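Local coordinates for protein lipase (Photobacterium sp. M37, PDB 2ORY) that catalyses the hydrolysis of triacylglycerols as a cold-adapted lipase with the alpha/beta-hydrolase fold, at residues Lys28-Ile33 and Pro58-Met63; Trp52-Gly57 and His144-Asn149; Ser16-Thr21 and Leu328-Glu333; Phe65-Asp70 and Arg90-Val95. All coordinates share one frame; numbering follows the deposited sequence.

Contact 1. Residues Lys28-Ile33 and Pro58-Met63; sequences KNAELI and PAVYTM
Ile33 and Ala30, on the first turn of helix 30-43, pack against Pro58 and Val60 of strand 52-63, an outermost strand of the mixed sheet; the contact is a plain case of helix-on-sheet packing in an alpha/beta hydrolase. Ile33 spans both strand residues. Its CB lies 4.0 Å from Pro58 CG. With CG1 beside the backbone N (chi1 -65°), the CG2 branch is put anti to that nitrogen and meets the same Pro58 CG at 3.9 Å, the two side chains sliding past each other in opposite directions. CG1 carries the chain the other way, passing the carbonyl of Tyr18, and its extended chi2 sends CD1 tip to tip against Val60 CG2 at 4.0 Å. Ala30 fills the notch between the same partners: its CB is 3.9 Å from Val60 CG2 and 3.2 Å from Pro58 O, while its own carbonyl O sits 3.4 Å from Pro58 CG. Met72 of strand 66-78, touching Ile33, Pro58 and Val60 alike, ties this apolar cluster to the next strand. At poorly ordered Lys28, before the helix, the interface turns polar: Lys28 N approaches Thr62 OG1 at 3.5 Å.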
# COMPACT_ATOMS: atom_id res chain seq x y z
N LYS A 28 5.33 18.22 7.01
CA LYS A 28 4.87 19.46 6.39
C LYS A 28 5.66 19.74 5.10
O LYS A 28 5.27 20.60 4.30
CB LYS A 28 5.05 20.63 7.36
CG LYS A 28 4.38 20.43 8.70
CD LYS A 28 4.69 21.58 9.65
CE LYS A 28 4.04 21.37 11.02
NZ LYS A 28 4.34 22.46 11.98
N ASN A 29 6.75 19.00 4.92
CA ASN A 29 7.61 19.19 3.76
C ASN A 29 7.47 18.23 2.59
O ASN A 29 8.25 17.30 2.42
CB ASN A 29 9.06 19.22 4.19
CG ASN A 29 9.81 20.37 3.58
OD1 ASN A 29 9.41 21.52 3.75
ND2 ASN A 29 10.88 20.08 2.85
N ALA A 30 6.46 18.49 1.77
CA ALA A 30 6.23 17.69 0.59
C ALA A 30 7.34 18.12 -0.36
O ALA A 30 7.71 17.40 -1.29
CB ALA A 30 4.85 18.02 0.00
N GLU A 31 7.88 19.30 -0.09
CA GLU A 31 8.95 19.89 -0.89
C GLU A 31 10.21 19.05 -0.83
O GLU A 31 10.87 18.83 -1.84
CB GLU A 31 9.24 21.30 -0.38
CG GLU A 31 7.97 22.11 -0.13
CD GLU A 31 8.23 23.40 0.63
OE1 GLU A 31 8.80 23.32 1.75
OE2 GLU A 31 7.86 24.47 0.12
N LEU A 32 10.56 18.58 0.35
CA LEU A 32 11.74 17.74 0.51
C LEU A 32 11.55 16.43 -0.25
O LEU A 32 12.48 15.93 -0.88
CB LEU A 32 11.98 17.45 2.00
CG LEU A 32 13.13 16.50 2.38
CD1 LEU A 32 13.59 16.80 3.80
CD2 LEU A 32 12.69 15.04 2.25
N ILE A 33 10.34 15.88 -0.16
CA ILE A 33 10.02 14.61 -0.83
C ILE A 33 10.06 14.79 -2.34
O ILE A 33 10.69 14.00 -3.05
CB ILE A 33 8.61 14.09 -0.42
CG1 ILE A 33 8.59 13.74 1.07
CG2 ILE A 33 8.26 12.84 -1.24
CD1 ILE A 33 7.23 13.31 1.56
N PRO A 58 3.85 15.42 -4.32
CA PRO A 58 3.26 14.73 -3.16
C PRO A 58 2.34 15.53 -2.22
O PRO A 58 2.66 16.65 -1.82
CB PRO A 58 4.49 14.17 -2.43
CG PRO A 58 5.58 15.15 -2.77
CD PRO A 58 5.32 15.47 -4.23
N ALA A 59 1.19 14.94 -1.91
CA ALA A 59 0.23 15.52 -0.97
C ALA A 59 0.47 14.70 0.30
O ALA A 59 0.33 13.46 0.31
CB ALA A 59 -1.19 15.32 -1.46
N VAL A 60 0.83 15.38 1.38
CA VAL A 60 1.15 14.69 2.62
C VAL A 60 0.18 14.97 3.75
O VAL A 60 -0.30 16.09 3.90
CB VAL A 60 2.58 15.10 3.12
CG1 VAL A 60 2.96 14.31 4.36
CG2 VAL A 60 3.61 14.88 2.01
N TYR A 61 -0.14 13.93 4.51
CA TYR A 61 -0.99 14.06 5.68
C TYR A 61 -0.08 13.73 6.86
O TYR A 61 0.37 12.60 6.99
CB TYR A 61 -2.15 13.07 5.65
CG TYR A 61 -3.07 13.24 6.85
CD1 TYR A 61 -4.04 14.24 6.88
CD2 TYR A 61 -2.91 12.45 7.99
CE1 TYR A 61 -4.83 14.46 8.00
CE2 TYR A 61 -3.70 12.66 9.14
CZ TYR A 61 -4.66 13.67 9.14
OH TYR A 61 -5.46 13.88 10.25
N THR A 62 0.21 14.73 7.69
CA THR A 62 1.07 14.58 8.87
C THR A 62 0.78 15.70 9.86
O THR A 62 0.60 16.86 9.48
CB THR A 62 2.60 14.64 8.54
OG1 THR A 62 2.89 15.83 7.80
CG2 THR A 62 3.02 13.46 7.73
N MET A 63 0.73 15.34 11.13
CA MET A 63 0.45 16.26 12.23
C MET A 63 1.50 15.99 13.30
O MET A 63 1.91 14.84 13.51
CB MET A 63 -0.94 15.99 12.80
CG MET A 63 -2.08 16.20 11.81
SD MET A 63 -2.06 17.89 11.17
CE MET A 63 -3.54 17.90 10.00

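Contact 2. Residues Trp52-Gly57 and His144-Asn149; sequences WEVVWG and HIPGEN
Gly57 N donates to Pro146 O at 2.9 Å, the hydrogen bond that joins strand 52-63 to the loop between helices 127-138 and 152-160. The bond is moderately straight, 153° at the hydrogen, and the donor stands 45° out of the carbonyl plane. Around it the packing is close. Pro146 CG comes within 3.0 Å of Gly57 O, and the proline ring also lies obliquely across Val54, where Pro146 CG is 4.0 Å from Val54 CG1. Ile145 adds its CG2 branch, 3.3 Å from the same Gly57 O, whereas Gly147 CA meets the Trp56 indole at CD1, 3.6 Å away. One shell out, a type II turn from Ile145 to Glu148 presents the Pro146 carbonyl, with Gly147 at its positive-phi position; Glu148 OE1 braces the turn by accepting from His144 N at 3.1 Å. On the strand side, Val55 and Trp56 form a classic beta bulge opposite Val75. Trp56 gives its NE1 proton to Lys150 O and meets the ring of Phe155. Leu34 of helix 30-43 touches both Val54 and Pro146. The join thus rests on one backbone hydrogen bond and apolar contacts, with no charged pair across it.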
# COMPACT_ATOMS: atom_id res chain seq x y z
N TRP A 52 9.63 10.14 -16.81
CA TRP A 52 8.50 10.32 -15.92
C TRP A 52 8.45 11.72 -15.36
O TRP A 52 9.48 12.38 -15.23
CB TRP A 52 8.61 9.31 -14.79
CG TRP A 52 8.70 7.91 -15.28
CD1 TRP A 52 9.84 7.21 -15.56
CD2 TRP A 52 7.61 7.00 -15.47
NE1 TRP A 52 9.52 5.91 -15.90
CE2 TRP A 52 8.16 5.76 -15.85
CE3 TRP A 52 6.22 7.11 -15.34
CZ2 TRP A 52 7.38 4.64 -16.11
CZ3 TRP A 52 5.43 5.99 -15.60
CH2 TRP A 52 6.01 4.77 -15.98
N GLU A 53 7.25 12.14 -15.00
CA GLU A 53 7.01 13.47 -14.45
C GLU A 53 6.00 13.40 -13.31
O GLU A 53 4.91 12.82 -13.46
CB GLU A 53 6.45 14.38 -15.55
CG GLU A 53 6.15 15.79 -15.10
CD GLU A 53 7.41 16.62 -14.88
OE1 GLU A 53 7.35 17.58 -14.08
OE2 GLU A 53 8.46 16.31 -15.52
N VAL A 54 6.35 13.97 -12.16
CA VAL A 54 5.43 14.00 -11.03
C VAL A 54 4.45 15.10 -11.41
O VAL A 54 4.86 16.25 -11.53
CB VAL A 54 6.16 14.35 -9.72
CG1 VAL A 54 5.15 14.45 -8.56
CG2 VAL A 54 7.23 13.30 -9.42
N VAL A 55 3.19 14.75 -11.63
CA VAL A 55 2.18 15.72 -12.03
C VAL A 55 1.13 16.04 -10.95
O VAL A 55 0.28 16.92 -11.13
CB VAL A 55 1.47 15.25 -13.31
CG1 VAL A 55 2.47 15.27 -14.48
CG2 VAL A 55 0.93 13.83 -13.13
N TRP A 56 1.17 15.33 -9.82
CA TRP A 56 0.25 15.64 -8.73
C TRP A 56 0.87 15.17 -7.44
O TRP A 56 1.24 14.00 -7.31
CB TRP A 56 -1.10 14.96 -8.90
CG TRP A 56 -2.07 15.41 -7.85
CD1 TRP A 56 -2.96 16.44 -7.95
CD2 TRP A 56 -2.29 14.82 -6.55
NE1 TRP A 56 -3.73 16.52 -6.81
CE2 TRP A 56 -3.34 15.54 -5.94
CE3 TRP A 56 -1.69 13.76 -5.86
CZ2 TRP A 56 -3.82 15.23 -4.66
CZ3 TRP A 56 -2.17 13.44 -4.57
CH2 TRP A 56 -3.23 14.18 -3.99
N GLY A 57 0.98 16.08 -6.48
CA GLY A 57 1.58 15.73 -5.21
C GLY A 57 3.09 15.90 -5.31
O GLY A 57 3.59 16.47 -6.29
N HIS A 144 3.20 25.49 -4.82
CA HIS A 144 4.48 25.16 -5.47
C HIS A 144 4.69 23.69 -5.69
O HIS A 144 5.75 23.26 -6.15
CB HIS A 144 5.64 25.74 -4.67
CG HIS A 144 5.55 27.22 -4.47
ND1 HIS A 144 6.32 27.89 -3.54
CD2 HIS A 144 4.78 28.16 -5.07
CE1 HIS A 144 6.02 29.18 -3.58
NE2 HIS A 144 5.09 29.37 -4.49
N ILE A 145 3.67 22.91 -5.33
CA ILE A 145 3.72 21.46 -5.50
C ILE A 145 2.81 21.13 -6.68
O ILE A 145 1.71 21.67 -6.81
CB ILE A 145 3.20 20.72 -4.23
CG1 ILE A 145 4.01 21.11 -2.98
CG2 ILE A 145 3.24 19.20 -4.47
CD1 ILE A 145 5.52 20.76 -3.04
N PRO A 146 3.27 20.24 -7.57
CA PRO A 146 2.36 19.94 -8.69
C PRO A 146 0.97 19.52 -8.21
O PRO A 146 0.82 18.87 -7.16
CB PRO A 146 3.09 18.84 -9.47
CG PRO A 146 4.21 18.38 -8.57
CD PRO A 146 4.57 19.58 -7.73
N GLY A 147 -0.05 19.92 -8.97
CA GLY A 147 -1.42 19.58 -8.64
C GLY A 147 -1.96 20.45 -7.52
O GLY A 147 -2.99 20.15 -6.92
N GLU A 148 -1.25 21.54 -7.26
CA GLU A 148 -1.59 22.49 -6.21
C GLU A 148 -3.10 22.78 -6.07
O GLU A 148 -3.77 23.14 -7.05
CB GLU A 148 -0.82 23.78 -6.47
CG GLU A 148 -1.03 24.88 -5.45
CD GLU A 148 -0.51 26.23 -5.94
OE1 GLU A 148 0.64 26.31 -6.41
OE2 GLU A 148 -1.25 27.23 -5.83
N ASN A 149 -3.60 22.61 -4.85
CA ASN A 149 -4.99 22.87 -4.49
C ASN A 149 -6.10 22.09 -5.17
O ASN A 149 -7.20 22.60 -5.31
CB ASN A 149 -5.31 24.35 -4.65
CG ASN A 149 -4.50 25.21 -3.73
OD1 ASN A 149 -4.52 25.00 -2.51
ND2 ASN A 149 -3.77 26.17 -4.28

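Contact 3. Residues Ser16-Thr21 and Leu328-Glu333; sequences SYYGIT and LTDIFE
Tyr18 lays one face of its ring over Ile331 and gives its hydroxyl proton to Asp330, OH to OD2 at 2.7 Å. The ring gets there through an unusual first torsion, chi1 -93°, well off the staggered value. Asp330 answers with CG anti to its backbone N, which brings OD2 to the ring edge, in plane; the hydroxyl meets that oxygen nearly head-on down the C-O bond, although ring and carboxylate planes are 74° apart. Ile331 divides its two branches: CG1 makes a CH-pi contact 4.2 Å from the Tyr18 centroid, offset toward the rim, while CG2 presses on Tyr17 CB at 3.5 Å. The arrangement joins a type II turn, Tyr17 to Ile20, in the loop after helix 5-15 to the short helix 328-332 near the C-terminus of the alpha/beta-hydrolase chain. Next along that helix, Phe332 puts CE2 over one face of the Tyr17 ring; the rings are oblique at 43°, their closest atoms Tyr17 CD1 and Phe332 CZ at 3.5 Å. The Tyr17 hydroxyl is engaged elsewhere, bonded to His173 ND1 beside Ser174 of the probable nucleophile elbow. Tyr18 OH has a second, weak partner in Trp44 NE1.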
# COMPACT_ATOMS: atom_id res chain seq x y z
N SER A 16 7.93 6.14 -2.68
CA SER A 16 6.94 6.82 -1.85
C SER A 16 7.44 7.04 -0.43
O SER A 16 7.03 7.97 0.25
CB SER A 16 5.67 5.97 -1.75
OG SER A 16 5.20 5.64 -3.03
N TYR A 17 8.33 6.16 0.00
CA TYR A 17 8.87 6.21 1.35
C TYR A 17 9.95 7.26 1.65
O TYR A 17 10.39 7.38 2.79
CB TYR A 17 9.36 4.81 1.75
CG TYR A 17 8.21 3.86 2.05
CD1 TYR A 17 8.10 2.63 1.40
CD2 TYR A 17 7.23 4.21 2.99
CE1 TYR A 17 7.04 1.77 1.67
CE2 TYR A 17 6.16 3.35 3.27
CZ TYR A 17 6.08 2.13 2.60
OH TYR A 17 5.03 1.28 2.89
N TYR A 18 10.38 8.02 0.65
CA TYR A 18 11.40 9.02 0.92
C TYR A 18 10.90 9.95 2.00
O TYR A 18 9.75 10.37 1.97
CB TYR A 18 11.73 9.82 -0.33
CG TYR A 18 12.89 9.25 -1.11
CD1 TYR A 18 12.75 8.88 -2.45
CD2 TYR A 18 14.14 9.09 -0.51
CE1 TYR A 18 13.81 8.38 -3.17
CE2 TYR A 18 15.22 8.58 -1.23
CZ TYR A 18 15.05 8.24 -2.56
OH TYR A 18 16.11 7.76 -3.30
N GLY A 19 11.76 10.26 2.97
CA GLY A 19 11.36 11.14 4.05
C GLY A 19 10.41 10.52 5.07
O GLY A 19 9.62 11.23 5.71
N ILE A 20 10.49 9.20 5.25
CA ILE A 20 9.62 8.53 6.20
C ILE A 20 9.99 8.87 7.65
O ILE A 20 9.15 8.84 8.54
CB ILE A 20 9.63 6.99 5.98
CG1 ILE A 20 8.25 6.52 5.53
CG2 ILE A 20 10.02 6.26 7.25
CD1 ILE A 20 7.16 6.90 6.46
N THR A 21 11.25 9.21 7.87
CA THR A 21 11.73 9.55 9.21
C THR A 21 12.21 11.00 9.29
O THR A 21 13.09 11.34 10.09
CB THR A 21 12.86 8.61 9.63
OG1 THR A 21 13.81 8.51 8.56
CG2 THR A 21 12.32 7.22 9.97
N LEU A 328 17.42 1.03 -0.69
CA LEU A 328 16.79 0.96 0.62
C LEU A 328 17.40 1.88 1.66
O LEU A 328 16.70 2.69 2.26
CB LEU A 328 16.81 -0.49 1.11
CG LEU A 328 15.99 -1.47 0.28
CD1 LEU A 328 16.25 -2.87 0.79
CD2 LEU A 328 14.49 -1.13 0.37
N THR A 329 18.70 1.76 1.87
CA THR A 329 19.40 2.58 2.85
C THR A 329 19.21 4.07 2.59
O THR A 329 19.14 4.88 3.52
CB THR A 329 20.91 2.24 2.87
OG1 THR A 329 21.43 2.33 1.54
CG2 THR A 329 21.12 0.82 3.37
N ASP A 330 19.10 4.45 1.32
CA ASP A 330 18.90 5.85 1.01
C ASP A 330 17.48 6.29 1.30
O ASP A 330 17.22 7.44 1.64
CB ASP A 330 19.21 6.11 -0.46
CG ASP A 330 19.10 7.56 -0.81
OD1 ASP A 330 19.81 8.38 -0.19
OD2 ASP A 330 18.29 7.90 -1.71
N ILE A 331 16.53 5.36 1.16
CA ILE A 331 15.14 5.70 1.42
C ILE A 331 14.78 5.65 2.90
O ILE A 331 14.20 6.59 3.44
CB ILE A 331 14.20 4.73 0.68
CG1 ILE A 331 14.52 4.72 -0.81
CG2 ILE A 331 12.75 5.16 0.90
CD1 ILE A 331 13.79 3.63 -1.57
N PHE A 332 15.14 4.56 3.57
CA PHE A 332 14.80 4.40 4.98
C PHE A 332 15.86 4.90 5.94
O PHE A 332 15.60 5.11 7.12
CB PHE A 332 14.47 2.94 5.28
CG PHE A 332 13.28 2.42 4.52
CD1 PHE A 332 13.43 1.92 3.22
CD2 PHE A 332 11.99 2.48 5.06
CE1 PHE A 332 12.32 1.49 2.48
CE2 PHE A 332 10.86 2.05 4.32
CZ PHE A 332 11.04 1.56 3.03
N GLU A 333 17.06 5.11 5.45
CA GLU A 333 18.13 5.57 6.33
C GLU A 333 18.21 4.66 7.54
O GLU A 333 18.30 3.43 7.41
CB GLU A 333 17.87 7.01 6.78
CG GLU A 333 17.75 8.00 5.64
CD GLU A 333 17.41 9.40 6.12
OE1 GLU A 333 16.25 9.63 6.54
OE2 GLU A 333 18.30 10.27 6.09

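Contact 4. Residues Phe65-Asp70 and Arg90-Val95; sequences FTIFND and RGTNPV
Thr92 drives its hydroxyl against the type I turn Ile67 to Asp70, donating from OG1 to Phe68 O at 2.6 Å. The approach is far from a lone-pair direction: the angle at the carbonyl oxygen is 103° and the donor stands 76° out of the carbonyl plane. Chi1 of Thr92, -42°, sets OG1 beside the backbone N, turned to the Phe68 carbonyl; the exact place of the CG2 methyl, near Ile67, is doubtful. Water 1 belongs to this tight part: it donates both to Asp70 O and to Thr92 OG1, 2.5 Å from the latter, so the threonine hydroxyl gives one bond and accepts another. Asp70 O also receives a CA-H...O contact from Gly91 CA at 3.5 Å. Phe68 O is gripped twice, since Lys175 NZ also bonds to it.

The other side is looser. Water 2 makes a slacker link, accepting from Asn93 N at 2.8 Å but bonding only weakly to Asp70 OD2, at 3.3 Å. The Ile67 and Phe68 side chains are exposed to solvent.

The 90-95 loop runs from strand 84-90 to helix 97-102, where related lipases commonly form the oxyanion hole. Arg90 pairs through its backbone with Met72 of strand 66-78, and Pro94 packs against His312 of helix 304-319.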
# COMPACT_ATOMS: atom_id res chain seq x y z
N PHE A 65 3.43 15.23 16.81
CA PHE A 65 3.14 14.34 17.94
C PHE A 65 2.34 13.07 17.66
O PHE A 65 1.78 12.47 18.59
CB PHE A 65 2.48 15.14 19.06
CG PHE A 65 3.33 16.30 19.55
CD1 PHE A 65 2.79 17.57 19.64
CD2 PHE A 65 4.66 16.11 19.90
CE1 PHE A 65 3.57 18.65 20.08
CE2 PHE A 65 5.45 17.17 20.34
CZ PHE A 65 4.90 18.45 20.43
N THR A 66 2.28 12.68 16.39
CA THR A 66 1.61 11.46 15.97
C THR A 66 2.09 11.09 14.56
O THR A 66 2.28 11.96 13.71
CB THR A 66 0.08 11.60 15.98
OG1 THR A 66 -0.51 10.39 15.48
CG2 THR A 66 -0.38 12.79 15.11
N ILE A 67 2.31 9.79 14.32
CA ILE A 67 2.77 9.33 13.02
C ILE A 67 2.00 8.12 12.53
O ILE A 67 2.00 7.82 11.33
CB ILE A 67 4.27 8.91 13.03
CG1 ILE A 67 4.41 7.60 13.80
CG2 ILE A 67 5.15 10.01 13.68
CD1 ILE A 67 5.76 6.95 13.62
N PHE A 68 1.35 7.41 13.45
CA PHE A 68 0.62 6.21 13.09
C PHE A 68 -0.33 6.39 11.93
O PHE A 68 -0.61 5.43 11.23
CB PHE A 68 -0.15 5.65 14.29
CG PHE A 68 0.72 4.99 15.33
CD1 PHE A 68 0.14 4.38 16.44
CD2 PHE A 68 2.11 4.97 15.21
CE1 PHE A 68 0.93 3.77 17.43
CE2 PHE A 68 2.91 4.37 16.20
CZ PHE A 68 2.32 3.77 17.30
N ASN A 69 -0.83 7.60 11.71
CA ASN A 69 -1.78 7.82 10.62
C ASN A 69 -1.21 8.64 9.48
O ASN A 69 -1.96 9.16 8.67
CB ASN A 69 -3.04 8.50 11.14
CG ASN A 69 -3.68 7.70 12.24
OD1 ASN A 69 -4.08 6.55 12.03
ND2 ASN A 69 -3.77 8.29 13.44
N ASP A 70 0.12 8.75 9.43
CA ASP A 70 0.77 9.49 8.37
C ASP A 70 0.36 8.89 7.03
O ASP A 70 0.05 7.71 6.95
CB ASP A 70 2.30 9.41 8.50
CG ASP A 70 2.86 10.40 9.50
OD1 ASP A 70 2.19 11.41 9.80
OD2 ASP A 70 3.99 10.19 9.98
N ARG A 90 1.35 5.85 0.11
CA ARG A 90 2.19 5.48 1.24
C ARG A 90 1.40 5.73 2.51
O ARG A 90 0.56 6.63 2.55
CB ARG A 90 3.44 6.37 1.25
CG ARG A 90 4.41 6.14 2.39
CD ARG A 90 5.41 7.28 2.54
NE ARG A 90 4.86 8.36 3.35
CZ ARG A 90 5.51 9.48 3.63
NH1 ARG A 90 6.73 9.69 3.17
NH2 ARG A 90 4.92 10.42 4.36
N GLY A 91 1.67 4.92 3.54
CA GLY A 91 1.05 5.07 4.84
C GLY A 91 2.19 5.45 5.79
O GLY A 91 3.10 6.15 5.39
N THR A 92 2.15 4.96 7.03
CA THR A 92 3.18 5.25 8.04
C THR A 92 4.43 4.41 7.83
O THR A 92 4.42 3.44 7.07
CB THR A 92 2.65 4.93 9.42
OG1 THR A 92 1.30 5.39 9.50
CG2 THR A 92 3.43 5.61 10.49
N ASN A 93 5.52 4.77 8.51
CA ASN A 93 6.77 4.02 8.43
C ASN A 93 6.38 2.58 8.70
O ASN A 93 5.99 2.23 9.82
CB ASN A 93 7.73 4.50 9.49
CG ASN A 93 9.08 3.84 9.39
OD1 ASN A 93 9.27 2.89 8.62
ND2 ASN A 93 10.04 4.34 10.16
N PRO A 94 6.53 1.71 7.69
CA PRO A 94 6.18 0.29 7.78
C PRO A 94 6.96 -0.66 8.67
O PRO A 94 6.47 -1.77 8.92
CB PRO A 94 6.22 -0.14 6.32
CG PRO A 94 7.40 0.63 5.79
CD PRO A 94 7.22 2.01 6.42
N VAL A 95 8.14 -0.27 9.17
CA VAL A 95 8.93 -1.22 9.97
C VAL A 95 8.36 -1.57 11.33
O VAL A 95 8.55 -2.68 11.81
CB VAL A 95 10.39 -0.72 10.18
CG1 VAL A 95 11.02 -0.35 8.84
CG2 VAL A 95 10.41 0.48 11.14
O HOH W 1 -0.81 5.62 8.27
O HOH W 2 5.79 7.43 9.45

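In the fold
Contacts 1, 2 and 4 use the neighbouring strands 52-63 and 66-78 of the mixed sheet, whereas contact 3 packs the loop after helix 5-15 on helix 328-332. Contacts 1 and 2 share the outermost strand 52-63, their centres 12 Å apart, and their segments alternate along the sequence; they touch where Ile145 meets Ala30 and Pro58. Contact 4, its centre also 12 Å from that of contact 1, follows it in series. Contact 3 brings the two ends of the chain together, so the other three fall between its segments, and it meets contact 4 at Arg90. Contact 2 has its centre about 22 Å from that of contact 4. Contacts 3 and 4 lie beside the probable Ser174-His312-Asp236 triad through Tyr17 and Pro94.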